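Glutamyl-tRNA synthetase, cytoplasmic (Saccharomyces cerevisiae, PDB 2HRA) charges tRNA(Glu) with glutamate in two steps by way of Glu-AMP, and docks on the cofactor Arc1p through this N-terminal GST-fold domain. Local coordinates at residues Ser21-Asn26 with Asn75-Lys80; Ile53-Asp58 with Asp182-Ser187; Leu125-Leu130 with Tyr168-Met173; Gly144-Asn149 with Val162-Trp167. One frame throughout, in Å; residues are numbered along the deposited sequence.

Contact 1: residues Ser21-Asn26 with Asn75-Lys80; sequences STLTIN and NKITSK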
loop_
_atom_site.group_PDB
_atom_site.type_symbol
_atom_site.label_atom_id
_atom_site.label_comp_id
_atom_site.label_asym_id
_atom_site.label_seq_id
_atom_site.Cartn_x
_atom_site.Cartn_y
_atom_site.Cartn_z
ATOM N N SER A 21 -13.481 -11.963 5.380
ATOM C CA SER A 21 -13.025 -11.992 3.995
ATOM C C SER A 21 -11.628 -12.523 4.022
ATOM O O SER A 21 -10.951 -12.450 5.059
ATOM C CB SER A 21 -12.982 -10.600 3.393
ATOM O OG SER A 21 -14.272 -10.088 3.182
ATOM N N THR A 22 -11.162 -13.022 2.879
ATOM C CA THR A 22 -9.783 -13.485 2.775
ATOM C C THR A 22 -9.034 -12.591 1.802
ATOM O O THR A 22 -9.555 -12.288 0.722
ATOM C CB THR A 22 -9.719 -14.936 2.302
ATOM O OG1 THR A 22 -10.522 -15.727 3.182
ATOM C CG2 THR A 22 -8.270 -15.450 2.324
ATOM N N LEU A 23 -7.855 -12.130 2.223
ATOM C CA LEU A 23 -6.922 -11.418 1.341
ATOM C C LEU A 23 -5.663 -12.237 1.143
ATOM O O LEU A 23 -4.871 -12.423 2.066
ATOM C CB LEU A 23 -6.540 -10.045 1.913
ATOM C CG LEU A 23 -5.539 -9.181 1.100
ATOM C CD1 LEU A 23 -6.094 -8.880 -0.269
ATOM C CD2 LEU A 23 -5.160 -7.896 1.862
ATOM N N THR A 24 -5.452 -12.697 -0.085
ATOM C CA THR A 24 -4.222 -13.385 -0.409
ATOM C C THR A 24 -3.155 -12.382 -0.863
ATOM O O THR A 24 -3.431 -11.499 -1.672
ATOM C CB THR A 24 -4.481 -14.462 -1.479
ATOM O OG1 THR A 24 -5.642 -15.234 -1.106
ATOM C CG2 THR A 24 -3.276 -15.374 -1.608
ATOM N N ILE A 25 -1.952 -12.500 -0.316
ATOM C CA ILE A 25 -0.815 -11.657 -0.684
ATOM C C ILE A 25 0.311 -12.544 -1.170
ATOM O O ILE A 25 0.652 -13.490 -0.507
ATOM C CB ILE A 25 -0.314 -10.794 0.507
ATOM C CG1 ILE A 25 -1.437 -9.882 1.008
ATOM C CG2 ILE A 25 0.844 -9.895 0.084
ATOM C CD1 ILE A 25 -1.690 -8.665 0.083
ATOM N N ASN A 26 0.886 -12.212 -2.331
ATOM C CA ASN A 26 1.891 -13.037 -3.009
ATOM C C ASN A 26 3.280 -12.451 -2.785
ATOM O O ASN A 26 3.544 -11.352 -3.228
ATOM C CB ASN A 26 1.572 -13.056 -4.510
ATOM C CG ASN A 26 2.527 -13.925 -5.330
ATOM O OD1 ASN A 26 3.527 -14.454 -4.822
ATOM N ND2 ASN A 26 2.213 -14.076 -6.620
ATOM N N ASN A 75 -9.280 -1.203 -4.364
ATOM C CA ASN A 75 -10.563 -0.530 -4.307
ATOM C C ASN A 75 -11.688 -1.411 -3.775
ATOM O O ASN A 75 -12.660 -0.911 -3.192
ATOM C CB ASN A 75 -10.943 -0.001 -5.672
ATOM C CG ASN A 75 -10.197 1.265 -6.034
ATOM O OD1 ASN A 75 -10.040 2.176 -5.216
ATOM N ND2 ASN A 75 -9.752 1.342 -7.282
ATOM N N LYS A 76 -11.578 -2.711 -4.014
ATOM C CA LYS A 76 -12.536 -3.638 -3.483
ATOM C C LYS A 76 -12.424 -3.711 -1.959
ATOM O O LYS A 76 -13.432 -3.791 -1.290
ATOM C CB LYS A 76 -12.394 -5.010 -4.152
ATOM C CG LYS A 76 -12.830 -5.004 -5.615
ATOM C CD LYS A 76 -12.833 -6.386 -6.239
ATOM C CE LYS A 76 -13.795 -6.466 -7.419
ATOM N NZ LYS A 76 -13.301 -5.796 -8.650
ATOM N N ILE A 77 -11.219 -3.635 -1.398
ATOM C CA ILE A 77 -11.091 -3.664 0.074
ATOM C C ILE A 77 -11.756 -2.418 0.672
ATOM O O ILE A 77 -12.537 -2.452 1.638
ATOM C CB ILE A 77 -9.614 -3.707 0.486
ATOM C CG1 ILE A 77 -8.943 -4.974 -0.060
ATOM C CG2 ILE A 77 -9.468 -3.609 2.027
ATOM C CD1 ILE A 77 -7.426 -4.907 -0.005
ATOM N N THR A 78 -11.469 -1.330 -0.008
ATOM C CA THR A 78 -11.790 0.022 0.361
ATOM C C THR A 78 -13.308 0.264 0.356
ATOM O O THR A 78 -13.821 0.904 1.254
ATOM C CB THR A 78 -11.036 0.917 -0.618
ATOM O OG1 THR A 78 -9.803 1.354 0.002
ATOM C CG2 THR A 78 -11.889 2.002 -1.175
ATOM N N SER A 79 -13.985 -0.286 -0.645
ATOM C CA SER A 79 -15.424 -0.146 -0.821
ATOM C C SER A 79 -16.200 -1.146 0.036
ATOM O O SER A 79 -17.313 -0.855 0.522
ATOM C CB SER A 79 -15.752 -0.325 -2.305
ATOM O OG SER A 79 -17.141 -0.477 -2.482
ATOM N N LYS A 80 -15.613 -2.325 0.221
ATOM C CA LYS A 80 -16.170 -3.352 1.097
ATOM C C LYS A 80 -16.129 -2.875 2.536
ATOM O O LYS A 80 -17.081 -3.098 3.296
ATOM C CB LYS A 80 -15.357 -4.633 0.985
ATOM C CG LYS A 80 -16.034 -5.886 1.482
ATOM C CD LYS A 80 -14.997 -7.010 1.542
ATOM C CE LYS A 80 -15.545 -8.347 1.150
ATOM N NZ LYS A 80 -16.427 -8.915 2.209
#
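K80, in the last turn of helix 73-80, reaches back to strand 21-26 and takes hold of S21 at its start. Followed outward from CB, its chain first leaves with CG anti to the backbone N (chi1 -162°), and the side chain touches L66 of strand 64-66. The next atoms close in on the serine: K80 CD lies 3.6 Å from S21 OG and CE is nearer still. Bends in the last two torsions then bring the ammonium onto the hydroxyl, where K80 NZ donates to S21 OG at 2.6 Å. The serine oxygen stands beside its own backbone N (chi1 -71°), facing the lysine. D67 borders the same spot, its OD2 making a weak hydrogen bond to S21 OG and a long, weak ion pair with K80 NZ, so the ammonium probably feels a carboxylate nearby, but its close partner here is the hydroxyl.

One turn back along the helix the contact becomes apolar. I77 CD1 fits against the fork of L23, 4.2 Å from CD2 and equally far from CD1, the two side chains crossing at about a right angle. Both residues also lean on helix 34-46, L23 on A40 and I77 on E36 and A39, while L66 borders I77. Helix 73-80 thus packs beside helix 34-46 against one face of the sheet, as in the thioredoxin-like half of a GST fold.

Contact 2: residues Ile53-Asp58 with Asp182-Ser187; sequences IKLVDD and DFLSKS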
loop_
_atom_site.group_PDB
_atom_site.type_symbol
_atom_site.label_atom_id
_atom_site.label_comp_id
_atom_site.label_asym_id
_atom_site.label_seq_id
_atom_site.Cartn_x
_atom_site.Cartn_y
_atom_site.Cartn_z
ATOM N N ILE A 53 -5.629 -12.982 6.436
ATOM C CA ILE A 53 -4.556 -12.805 5.473
ATOM C C ILE A 53 -3.998 -14.175 5.142
ATOM O O ILE A 53 -3.767 -14.975 6.028
ATOM C CB ILE A 53 -3.465 -11.860 6.005
ATOM C CG1 ILE A 53 -4.069 -10.473 6.249
ATOM C CG2 ILE A 53 -2.305 -11.789 5.036
ATOM C CD1 ILE A 53 -3.142 -9.493 6.937
ATOM N N LYS A 54 -3.838 -14.455 3.860
ATOM C CA LYS A 54 -3.334 -15.740 3.391
ATOM C C LYS A 54 -2.163 -15.456 2.458
ATOM O O LYS A 54 -2.171 -14.459 1.746
ATOM C CB LYS A 54 -4.416 -16.513 2.646
ATOM C CG LYS A 54 -4.015 -17.941 2.254
ATOM C CD LYS A 54 -4.527 -18.323 0.871
ATOM C CE LYS A 54 -4.046 -19.713 0.435
ATOM N NZ LYS A 54 -2.609 -19.734 -0.015
ATOM N N LEU A 55 -1.158 -16.321 2.497
ATOM C CA LEU A 55 0.057 -16.142 1.723
ATOM C C LEU A 55 0.209 -17.147 0.603
ATOM O O LEU A 55 -0.100 -18.333 0.749
ATOM C CB LEU A 55 1.278 -16.295 2.601
ATOM C CG LEU A 55 1.341 -15.479 3.859
ATOM C CD1 LEU A 55 2.414 -16.104 4.747
ATOM C CD2 LEU A 55 1.627 -14.010 3.542
ATOM N N VAL A 56 0.711 -16.656 -0.521
ATOM C CA VAL A 56 1.210 -17.527 -1.580
ATOM C C VAL A 56 2.577 -16.978 -1.944
ATOM O O VAL A 56 2.918 -15.867 -1.554
ATOM C CB VAL A 56 0.243 -17.605 -2.771
ATOM C CG1 VAL A 56 -1.134 -18.068 -2.273
ATOM C CG2 VAL A 56 0.144 -16.252 -3.516
ATOM N N ASP A 57 3.374 -17.773 -2.644
ATOM C CA ASP A 57 4.746 -17.398 -2.941
ATOM C C ASP A 57 5.059 -17.995 -4.290
ATOM O O ASP A 57 5.736 -19.019 -4.409
ATOM C CB ASP A 57 5.691 -17.913 -1.854
ATOM C CG ASP A 57 7.034 -17.209 -1.854
ATOM O OD1 ASP A 57 8.056 -17.912 -1.890
ATOM O OD2 ASP A 57 7.082 -15.963 -1.822
ATOM N N ASP A 58 4.516 -17.355 -5.316
ATOM C CA ASP A 58 4.585 -17.900 -6.658
ATOM C C ASP A 58 4.411 -16.754 -7.611
ATOM O O ASP A 58 3.378 -16.102 -7.594
ATOM C CB ASP A 58 3.473 -18.924 -6.859
ATOM C CG ASP A 58 3.475 -19.518 -8.249
ATOM O OD1 ASP A 58 4.358 -19.155 -9.064
ATOM O OD2 ASP A 58 2.588 -20.361 -8.525
ATOM N N ASP A 182 8.202 -6.497 7.082
ATOM C CA ASP A 182 8.615 -7.506 8.079
ATOM C C ASP A 182 7.530 -8.554 8.368
ATOM O O ASP A 182 7.830 -9.738 8.463
ATOM C CB ASP A 182 9.039 -6.837 9.389
ATOM C CG ASP A 182 10.373 -6.114 9.270
ATOM O OD1 ASP A 182 10.768 -5.448 10.257
ATOM O OD2 ASP A 182 11.030 -6.235 8.206
ATOM N N PHE A 183 6.278 -8.119 8.491
ATOM C CA PHE A 183 5.172 -9.050 8.632
ATOM C C PHE A 183 5.113 -10.025 7.473
ATOM O O PHE A 183 4.947 -11.225 7.649
ATOM C CB PHE A 183 3.822 -8.337 8.701
ATOM C CG PHE A 183 2.657 -9.281 8.533
ATOM C CD1 PHE A 183 2.217 -10.057 9.601
ATOM C CD2 PHE A 183 2.049 -9.444 7.305
ATOM C CE1 PHE A 183 1.176 -10.952 9.438
ATOM C CE2 PHE A 183 0.998 -10.349 7.148
ATOM C CZ PHE A 183 0.566 -11.090 8.210
ATOM N N LEU A 184 5.225 -9.501 6.272
ATOM C CA LEU A 184 5.147 -10.336 5.090
ATOM C C LEU A 184 6.321 -11.317 5.010
ATOM O O LEU A 184 6.139 -12.504 4.732
ATOM C CB LEU A 184 5.056 -9.444 3.846
ATOM C CG LEU A 184 4.785 -10.135 2.528
ATOM C CD1 LEU A 184 3.630 -11.108 2.626
ATOM C CD2 LEU A 184 4.546 -9.047 1.462
ATOM N N SER A 185 7.517 -10.830 5.294
ATOM C CA SER A 185 8.716 -11.652 5.172
ATOM C C SER A 185 8.889 -12.705 6.278
ATOM O O SER A 185 9.414 -13.801 6.014
ATOM C CB SER A 185 9.958 -10.759 5.028
ATOM O OG SER A 185 10.543 -10.426 6.274
ATOM N N LYS A 186 8.461 -12.393 7.504
ATOM C CA LYS A 186 8.412 -13.409 8.583
ATOM C C LYS A 186 7.348 -14.472 8.336
ATOM O O LYS A 186 7.572 -15.630 8.609
ATOM C CB LYS A 186 8.188 -12.757 9.960
ATOM C CG LYS A 186 9.391 -11.929 10.395
ATOM C CD LYS A 186 9.109 -10.975 11.570
ATOM C CE LYS A 186 10.279 -9.987 11.793
ATOM N NZ LYS A 186 11.523 -10.648 12.336
ATOM N N SER A 187 6.195 -14.074 7.818
ATOM C CA SER A 187 5.137 -15.005 7.494
ATOM C C SER A 187 5.525 -15.935 6.361
ATOM O O SER A 187 5.136 -17.094 6.343
ATOM C CB SER A 187 3.882 -14.242 7.105
ATOM O OG SER A 187 3.480 -13.450 8.183
#
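L55 presses its two methyl groups against helix 180-195 at the tight end of this contact. CD1 sits 3.3 Å from S187 CB, closer than carbons usually pack, and comes equally near S187 O. The other methyl, CD2, meets CD1 of the buried L184 at 3.6 Å as the two leucines run alongside each other, pointing opposite ways.

S187 turns its hydroxyl elsewhere: OG donates to F183 O one turn back at 2.7 Å, tilted 25° from the carbonyl plane, while S187 N reaches the same oxygen from the opposite face. Two donors therefore grip F183 O, and the hydroxyl hangs over a face of the F183 ring, nearer the ring's margin than its middle.

At the other end, where I53 meets F183, the fit is looser. I53 CG2 comes to the edge of the phenyl ring, near its plane, 4.2 Å from F183 CE2, and L37 of helix 34-46 touches both residues. Strand 51-56, at the margin of the three-stranded sheet, and the C-terminal helix cross at -60°, joining the two halves of the GST fold.

No hydrogen bond links the two segments. Between them the helix rests on the strand through van der Waals contact, mostly of apolar side chains, and its serine spends its hydroxyl on its own helix.

Contact 3: residues Leu125-Leu130 with Tyr168-Met173; sequences LRTFIL and YTLLEM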
loop_
_atom_site.group_PDB
_atom_site.type_symbol
_atom_site.label_atom_id
_atom_site.label_comp_id
_atom_site.label_asym_id
_atom_site.label_seq_id
_atom_site.Cartn_x
_atom_site.Cartn_y
_atom_site.Cartn_z
ATOM N N LEU A 125 1.576 21.838 2.022
ATOM C CA LEU A 125 0.929 22.516 3.124
ATOM C C LEU A 125 0.086 21.566 4.000
ATOM O O LEU A 125 -0.673 22.023 4.847
ATOM C CB LEU A 125 0.080 23.680 2.572
ATOM C CG LEU A 125 0.824 24.967 2.230
ATOM C CD1 LEU A 125 -0.121 25.960 1.590
ATOM C CD2 LEU A 125 1.423 25.559 3.492
ATOM N N ARG A 126 0.303 20.263 3.828
ATOM C CA ARG A 126 -0.544 19.194 4.337
ATOM C C ARG A 126 0.308 18.097 4.996
ATOM O O ARG A 126 1.369 17.774 4.471
ATOM C CB ARG A 126 -1.268 18.558 3.144
ATOM C CG ARG A 126 -2.294 19.443 2.508
ATOM C CD ARG A 126 -3.222 18.700 1.600
ATOM N NE ARG A 126 -4.189 19.610 0.982
ATOM C CZ ARG A 126 -3.958 20.323 -0.128
ATOM N NH1 ARG A 126 -2.802 20.253 -0.778
ATOM N NH2 ARG A 126 -4.893 21.136 -0.601
ATOM N N THR A 127 -0.158 17.502 6.100
ATOM C CA THR A 127 0.469 16.286 6.645
ATOM C C THR A 127 0.153 15.057 5.787
ATOM O O THR A 127 1.044 14.254 5.450
ATOM C CB THR A 127 -0.003 16.005 8.066
ATOM O OG1 THR A 127 0.206 17.179 8.837
ATOM C CG2 THR A 127 0.799 14.863 8.693
ATOM N N PHE A 128 -1.115 14.934 5.419
ATOM C CA PHE A 128 -1.593 13.824 4.612
ATOM C C PHE A 128 -2.163 14.357 3.307
ATOM O O PHE A 128 -2.465 15.522 3.200
ATOM C CB PHE A 128 -2.636 13.027 5.393
ATOM C CG PHE A 128 -2.088 12.446 6.649
ATOM C CD1 PHE A 128 -2.615 12.782 7.874
ATOM C CD2 PHE A 128 -0.974 11.639 6.606
ATOM C CE1 PHE A 128 -2.071 12.276 9.035
ATOM C CE2 PHE A 128 -0.435 11.141 7.747
ATOM C CZ PHE A 128 -0.981 11.465 8.963
ATOM N N ILE A 129 -2.304 13.481 2.321
ATOM C CA ILE A 129 -2.581 13.894 0.941
ATOM C C ILE A 129 -3.834 14.737 0.794
ATOM O O ILE A 129 -3.833 15.747 0.077
ATOM C CB ILE A 129 -2.603 12.677 -0.025
ATOM C CG1 ILE A 129 -1.146 12.208 -0.248
ATOM C CG2 ILE A 129 -3.273 13.078 -1.354
ATOM C CD1 ILE A 129 -0.969 10.778 -0.861
ATOM N N LEU A 130 -4.879 14.372 1.529
ATOM C CA LEU A 130 -6.136 15.083 1.429
ATOM C C LEU A 130 -6.345 16.073 2.554
ATOM O O LEU A 130 -7.369 16.736 2.592
ATOM C CB LEU A 130 -7.312 14.116 1.321
ATOM C CG LEU A 130 -7.326 13.245 0.077
ATOM C CD1 LEU A 130 -8.495 12.285 0.160
ATOM C CD2 LEU A 130 -7.381 14.127 -1.195
ATOM N N TYR A 168 6.474 10.139 4.031
ATOM C CA TYR A 168 6.803 8.712 3.958
ATOM C C TYR A 168 7.385 8.230 5.306
ATOM O O TYR A 168 6.971 7.200 5.847
ATOM C CB TYR A 168 7.753 8.415 2.781
ATOM C CG TYR A 168 8.020 6.929 2.570
ATOM C CD1 TYR A 168 7.310 6.206 1.634
ATOM C CD2 TYR A 168 8.987 6.251 3.322
ATOM C CE1 TYR A 168 7.525 4.830 1.473
ATOM C CE2 TYR A 168 9.212 4.894 3.159
ATOM C CZ TYR A 168 8.465 4.190 2.229
ATOM O OH TYR A 168 8.657 2.838 2.045
ATOM N N THR A 169 8.311 8.997 5.864
ATOM C CA THR A 169 8.877 8.705 7.183
ATOM C C THR A 169 7.833 8.749 8.303
ATOM O O THR A 169 7.845 7.887 9.195
ATOM C CB THR A 169 9.996 9.678 7.473
ATOM O OG1 THR A 169 10.950 9.550 6.413
ATOM C CG2 THR A 169 10.679 9.400 8.822
ATOM N N LEU A 170 6.927 9.714 8.247
ATOM C CA LEU A 170 5.861 9.789 9.235
ATOM C C LEU A 170 5.108 8.469 9.241
ATOM O O LEU A 170 5.033 7.779 10.269
ATOM C CB LEU A 170 4.894 10.935 8.922
ATOM C CG LEU A 170 3.738 11.076 9.918
ATOM C CD1 LEU A 170 4.238 11.283 11.371
ATOM C CD2 LEU A 170 2.872 12.219 9.436
ATOM N N LEU A 171 4.576 8.107 8.076
ATOM C CA LEU A 171 3.797 6.881 7.942
ATOM C C LEU A 171 4.615 5.616 8.251
ATOM O O LEU A 171 4.098 4.689 8.868
ATOM C CB LEU A 171 3.135 6.795 6.553
ATOM C CG LEU A 171 1.980 7.791 6.374
ATOM C CD1 LEU A 171 1.540 7.878 4.925
ATOM C CD2 LEU A 171 0.777 7.440 7.282
ATOM N N GLU A 172 5.888 5.601 7.869
ATOM C CA GLU A 172 6.760 4.465 8.159
ATOM C C GLU A 172 6.907 4.198 9.678
ATOM O O GLU A 172 7.000 3.046 10.085
ATOM C CB GLU A 172 8.127 4.669 7.506
ATOM C CG GLU A 172 9.092 3.504 7.628
ATOM C CD GLU A 172 10.449 3.841 7.052
ATOM O OE1 GLU A 172 10.923 3.092 6.181
ATOM O OE2 GLU A 172 11.043 4.870 7.462
ATOM N N MET A 173 6.914 5.242 10.502
ATOM C CA MET A 173 6.962 5.080 11.961
ATOM C C MET A 173 5.675 4.468 12.564
ATOM O O MET A 173 5.650 4.097 13.737
ATOM C CB MET A 173 7.237 6.422 12.646
ATOM C CG MET A 173 8.599 7.007 12.355
ATOM S SD MET A 173 8.874 8.621 13.139
ATOM C CE MET A 173 7.478 9.599 12.567
#
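Behind L170 and L171, the two leucines that meet T127 and F128, the carbonyl oxygen of Y168 is gripped by two donors: E172 N, at 2.8 Å in the usual helical bond, and the indole NE1 of W143 from helix 137-148. W143 also stacks its ring on that of Y168 and touches L171, so it meets this turn of helix 162-172 through a bond, a stack and an apolar touch.

The front of the turn is apolar. With chi1 at 180°, L170 swings CG away from its own N, and CD2 meets T127 CG2 at 3.4 Å, a tight fit between side chains that cross at about a right angle. The T127 methyl has a second job, lying 3.8 Å above the plane of the F128 ring over its centre.

Both segments belong to the helical C-terminal half of the GST fold, and both fall within regions that interact with Arc1p, so the contact brings two Arc1p-interacting regions side by side.

CE2 of the F128 ring lies between the two leucines, 3.9 Å from L170 CD2 and just as far from L171 CD2, each methyl approaching obliquely. F128 also touches Y135 of the loop and D139 of helix 137-148, and D139 OD2 accepts the backbone N of the next residue, I129.

Contact 4: residues Gly144-Asn149 with Val162-Trp167; sequences GALRSN and VNVSRW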
loop_
_atom_site.group_PDB
_atom_site.type_symbol
_atom_site.label_atom_id
_atom_site.label_comp_id
_atom_site.label_asym_id
_atom_site.label_seq_id
_atom_site.Cartn_x
_atom_site.Cartn_y
_atom_site.Cartn_z
ATOM N N GLY A 144 2.078 2.487 -0.108
ATOM C CA GLY A 144 2.295 1.125 -0.603
ATOM C C GLY A 144 2.980 1.090 -1.946
ATOM O O GLY A 144 3.950 0.358 -2.141
ATOM N N ALA A 145 2.515 1.914 -2.876
ATOM C CA ALA A 145 3.128 2.006 -4.200
ATOM C C ALA A 145 4.620 2.346 -4.077
ATOM O O ALA A 145 5.466 1.706 -4.711
ATOM C CB ALA A 145 2.387 3.037 -5.070
ATOM N N LEU A 146 4.970 3.343 -3.267
ATOM C CA LEU A 146 6.398 3.741 -3.157
ATOM C C LEU A 146 7.246 2.700 -2.416
ATOM O O LEU A 146 8.426 2.471 -2.763
ATOM C CB LEU A 146 6.536 5.148 -2.521
ATOM C CG LEU A 146 5.880 6.310 -3.307
ATOM C CD1 LEU A 146 5.919 7.596 -2.467
ATOM C CD2 LEU A 146 6.543 6.550 -4.654
ATOM N N ARG A 147 6.656 2.024 -1.437
ATOM C CA ARG A 147 7.318 0.915 -0.748
ATOM C C ARG A 147 7.678 -0.165 -1.757
ATOM O O ARG A 147 8.735 -0.767 -1.674
ATOM C CB ARG A 147 6.442 0.312 0.364
ATOM C CG ARG A 147 7.092 -0.802 1.203
ATOM C CD ARG A 147 8.449 -0.342 1.732
ATOM N NE ARG A 147 9.188 -1.368 2.449
ATOM C CZ ARG A 147 10.021 -2.228 1.888
ATOM N NH1 ARG A 147 10.241 -2.229 0.574
ATOM N NH2 ARG A 147 10.627 -3.108 2.651
ATOM N N SER A 148 6.799 -0.396 -2.716
ATOM C CA SER A 148 7.022 -1.467 -3.699
ATOM C C SER A 148 8.095 -1.067 -4.726
ATOM O O SER A 148 8.706 -1.928 -5.359
ATOM C CB SER A 148 5.701 -1.818 -4.414
ATOM O OG SER A 148 5.497 -0.974 -5.557
ATOM N N ASN A 149 8.324 0.238 -4.899
ATOM C CA ASN A 149 9.158 0.767 -5.996
ATOM C C ASN A 149 10.503 1.274 -5.514
ATOM O O ASN A 149 10.612 2.402 -5.026
ATOM C CB ASN A 149 8.427 1.905 -6.688
ATOM C CG ASN A 149 9.062 2.329 -7.975
ATOM O OD1 ASN A 149 8.375 2.889 -8.827
ATOM N ND2 ASN A 149 10.366 2.068 -8.153
ATOM N N VAL A 162 10.987 16.857 -0.384
ATOM C CA VAL A 162 11.209 16.709 1.036
ATOM C C VAL A 162 9.869 16.522 1.716
ATOM O O VAL A 162 9.800 15.928 2.777
ATOM C CB VAL A 162 11.970 17.878 1.683
ATOM C CG1 VAL A 162 13.399 17.972 1.102
ATOM C CG2 VAL A 162 11.280 19.175 1.473
ATOM N N ASN A 163 8.814 16.977 1.073
ATOM C CA ASN A 163 7.480 16.762 1.617
ATOM C C ASN A 163 7.109 15.294 1.509
ATOM O O ASN A 163 6.592 14.703 2.460
ATOM C CB ASN A 163 6.489 17.626 0.885
ATOM C CG ASN A 163 6.860 19.088 0.958
ATOM O OD1 ASN A 163 7.236 19.588 2.027
ATOM N ND2 ASN A 163 6.746 19.777 -0.152
ATOM N N VAL A 164 7.442 14.679 0.384
ATOM C CA VAL A 164 7.246 13.229 0.217
ATOM C C VAL A 164 8.093 12.480 1.244
ATOM O O VAL A 164 7.646 11.560 1.906
ATOM C CB VAL A 164 7.622 12.761 -1.232
ATOM C CG1 VAL A 164 7.589 11.216 -1.326
ATOM C CG2 VAL A 164 6.645 13.387 -2.260
ATOM N N SER A 165 9.343 12.891 1.368
ATOM C CA SER A 165 10.246 12.252 2.316
ATOM C C SER A 165 9.670 12.248 3.733
ATOM O O SER A 165 9.648 11.222 4.411
ATOM C CB SER A 165 11.583 12.989 2.303
ATOM O OG SER A 165 12.516 12.295 3.082
ATOM N N ARG A 166 9.203 13.405 4.167
ATOM C CA ARG A 166 8.724 13.570 5.533
ATOM C C ARG A 166 7.403 12.841 5.750
ATOM O O ARG A 166 7.208 12.171 6.769
ATOM C CB ARG A 166 8.611 15.050 5.847
ATOM C CG ARG A 166 9.978 15.708 5.995
ATOM C CD ARG A 166 9.897 17.198 6.193
ATOM N NE ARG A 166 11.230 17.781 6.381
ATOM C CZ ARG A 166 11.578 19.025 6.048
ATOM N NH1 ARG A 166 10.698 19.846 5.499
ATOM N NH2 ARG A 166 12.818 19.448 6.263
ATOM N N TRP A 167 6.520 12.918 4.767
ATOM C CA TRP A 167 5.272 12.142 4.794
ATOM C C TRP A 167 5.518 10.621 4.822
ATOM O O TRP A 167 4.817 9.913 5.525
ATOM C CB TRP A 167 4.408 12.548 3.603
ATOM C CG TRP A 167 3.311 11.635 3.193
ATOM C CD1 TRP A 167 2.018 11.678 3.600
ATOM C CD2 TRP A 167 3.394 10.584 2.214
ATOM N NE1 TRP A 167 1.291 10.714 2.940
ATOM C CE2 TRP A 167 2.115 10.024 2.095
ATOM C CE3 TRP A 167 4.423 10.097 1.399
ATOM C CZ2 TRP A 167 1.830 8.964 1.224
ATOM C CZ3 TRP A 167 4.141 9.023 0.522
ATOM C CH2 TRP A 167 2.873 8.472 0.455
#
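L146 puts one methyl, CD1, into the corner between V164 and W167 on the neighbouring helix. It meets the indole at its edge, near the ring plane, 3.8 Å from CZ3. The same methyl lies 4.1 Å from V164 CG1, the branch that points anti to the valine's backbone N (chi1 172°), and here the two side chains cross at about a right angle.

Within helix 162-172 the carbonyl oxygen of V164 also lies in the indole plane, at the ring's edge, 3.6 Å from W167 CE3. The far side of the indole is fixed by a polar bond: W167 NE1 donates to D139 OD2 at the beginning of helix 137-148, so one helix supplies both the methyl and the carboxylate that locate this ring.

Further out, D120 holds the start of helix 162-172, its OD1 taking V164 N and its backbone O taking N163 ND2. L119 touches both L146 and V164, while L116, L104 and C152 also touch L146. At the C-terminal end of helix 137-148, S148 OG turns back to A145 O at 2.8 Å.

Several helices thus converge on one leucine, as expected in the core of the all-helical C-terminal subdomain of a GST fold.

How the contacts relate
Contact 1 lies within the sheet-bearing half of the GST fold, contacts 3 and 4 within the helical half, and contact 2 joins the C-terminal helix to the sheet. Contacts 1 and 2, centres 15 Å apart, share that sheet: strands 21-26 and 51-56 are neighbours in it, and I25 N probably bonds to K54 O. Contacts 3 and 4, centres only 9 Å apart, use successive turns of helix 162-172, and D139 serves both by accepting from I129 N and W167 NE1. Between the pairs, centres lie 22 to 26 Å apart without touching, though contact 2 comes within about 6 Å of contact 4 at the nearest atoms. The Arc1p-interacting regions take in both segments of contact 3 and one of contact 4.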